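Local atomic coordinates of Thiosulfate:glutathione sulfurtransferase (Homo sapiens, PDB entry 6BEV), a protein that transfers the sulfane sulfur of thiosulfate to glutathione, yielding S-sulfanylglutathione, a central intermediate of hydrogen sulfide metabolism. Residues Ala77-Gln80 with Ala81-Ala85. Residues are numbered along the deposited sequence; the frame is centred on the assembly and turned at random.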
loop_
_atom_site.group_PDB
_atom_site.type_symbol
_atom_site.label_atom_id
_atom_site.label_comp_id
_atom_site.label_asym_id
_atom_site.label_seq_id
_atom_site.Cartn_x
_atom_site.Cartn_y
_atom_site.Cartn_z
ATOM N N ALA A 77 0.840 -16.507 -9.295
ATOM C CA ALA A 77 0.615 -17.603 -8.360
ATOM C C ALA A 77 1.620 -17.572 -7.214
ATOM O O ALA A 77 1.284 -17.964 -6.087
ATOM C CB ALA A 77 0.658 -18.948 -9.082
ATOM N N ALA A 78 2.844 -17.113 -7.475
ATOM C CA ALA A 78 3.830 -16.992 -6.405
ATOM C C ALA A 78 3.458 -15.879 -5.435
ATOM O O ALA A 78 3.647 -16.015 -4.220
ATOM C CB ALA A 78 5.209 -16.740 -7.008
ATOM N N PHE A 79 2.919 -14.781 -5.956
ATOM C CA PHE A 79 2.428 -13.712 -5.097
ATOM C C PHE A 79 1.299 -14.217 -4.199
ATOM O O PHE A 79 1.285 -13.977 -2.985
ATOM C CB PHE A 79 1.965 -12.546 -5.978
ATOM C CG PHE A 79 1.513 -11.334 -5.201
ATOM C CD1 PHE A 79 0.286 -11.322 -4.535
ATOM C CD2 PHE A 79 2.297 -10.190 -5.133
ATOM C CE1 PHE A 79 -0.135 -10.219 -3.830
ATOM C CE2 PHE A 79 1.866 -9.071 -4.423
ATOM C CZ PHE A 79 0.649 -9.089 -3.771
ATOM N N GLN A 80 0.342 -14.933 -4.784
ATOM C CA GLN A 80 -0.759 -15.468 -3.994
ATOM C C GLN A 80 -0.236 -16.395 -2.904
ATOM O O GLN A 80 -0.713 -16.367 -1.763
ATOM C CB GLN A 80 -1.720 -16.203 -4.929
ATOM C CG GLN A 80 -2.854 -16.948 -4.258
ATOM C CD GLN A 80 -3.894 -16.052 -3.642
ATOM O OE1 GLN A 80 -4.425 -15.152 -4.295
ATOM N NE2 GLN A 80 -4.223 -16.317 -2.386
ATOM N N ALA A 81 0.731 -17.248 -3.244
ATOM C CA ALA A 81 1.273 -18.169 -2.251
ATOM C C ALA A 81 1.907 -17.412 -1.084
ATOM O O ALA A 81 1.682 -17.747 0.085
ATOM C CB ALA A 81 2.284 -19.108 -2.891
ATOM N N LEU A 82 2.737 -16.410 -1.378
ATOM C CA LEU A 82 3.484 -15.762 -0.304
ATOM C C LEU A 82 2.609 -14.818 0.510
ATOM O O LEU A 82 2.735 -14.762 1.738
ATOM C CB LEU A 82 4.685 -15.015 -0.870
ATOM C CG LEU A 82 5.642 -14.413 0.156
ATOM C CD1 LEU A 82 6.116 -15.435 1.183
ATOM C CD2 LEU A 82 6.808 -13.771 -0.544
ATOM N N TYR A 83 1.744 -14.057 -0.160
ATOM C CA TYR A 83 1.002 -12.965 0.464
ATOM C C TYR A 83 -0.469 -13.276 0.727
ATOM O O TYR A 83 -1.138 -12.482 1.392
ATOM C CB TYR A 83 1.150 -11.671 -0.372
ATOM C CG TYR A 83 2.592 -11.224 -0.414
ATOM C CD1 TYR A 83 3.210 -10.711 0.718
ATOM C CD2 TYR A 83 3.351 -11.379 -1.559
ATOM C CE1 TYR A 83 4.542 -10.351 0.710
ATOM C CE2 TYR A 83 4.683 -11.013 -1.572
ATOM C CZ TYR A 83 5.279 -10.516 -0.440
ATOM O OH TYR A 83 6.628 -10.185 -0.503
ATOM N N SER A 84 -0.985 -14.403 0.234
ATOM C CA SER A 84 -2.370 -14.809 0.478
ATOM C C SER A 84 -3.366 -13.780 -0.051
ATOM O O SER A 84 -4.414 -13.546 0.551
ATOM C CB SER A 84 -2.624 -15.093 1.960
ATOM O OG SER A 84 -1.781 -16.115 2.437
ATOM N N ALA A 85 -3.047 -13.186 -1.197
ATOM C CA ALA A 85 -3.885 -12.182 -1.840
ATOM C C ALA A 85 -3.511 -12.178 -3.315
ATOM O O ALA A 85 -2.466 -12.696 -3.702
ATOM C CB ALA A 85 -3.681 -10.788 -1.237
#
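Phe79 and Tyr83, one turn apart on the helix 76-83, pack their rings together on its inner side and illustrate how a short amphipathic helix is anchored and ended. Followed outward from CB, the Phe79 side chain begins with CG anti to the backbone N (chi1 -176°), which sets CG beside the carbonyl carbon and holds the ring out from the helix, under Tyr83. Along one edge CD1 and then CE1 run past the carbonyl of Ala85, with Ala85 O 3.2 Å from Phe79 CD1 and near the ring plane, so that the aromatic C-H edge faces an oxygen. Phe79 CE1 also meets Tyr83 CB, at 4.0 Å, and more loosely Ala85 CB. Over one face, above the ring centre, sits Tyr83 CD2, 3.9 Å from Phe79 CD2 and about as far from CG, CE2 and CZ. The planes of the Phe79 and Tyr83 rings are inclined at 48°, an oblique pairing.

Successive i to i+4 backbone bonds run through the same turn, among them Tyr83 N to Phe79 O at 2.9 Å. The last, Ser84 N to Gln80 O, is more bent (N-H...O 135°), its donor lying above the carbonyl plane. Ser84 then leaves the helix with positive phi, and the turn brings Ala85 O back to Gln80 CA in a 3.3 Å C-H...O contact.

Ala77, Ala78 and Ala81 lie on the exposed side, whereas Phe79 and Tyr83 face inward, both touching Ala71 of helix 65-73 and Ile63 in the loop before it. Tyr83 OH hydrogen-bonds to Glu67 on that helix, while Phe79 and Ala85 reach Leu61 on the edge strand 61-62, joining this helix to the border of the rhodanese-domain parallel sheet.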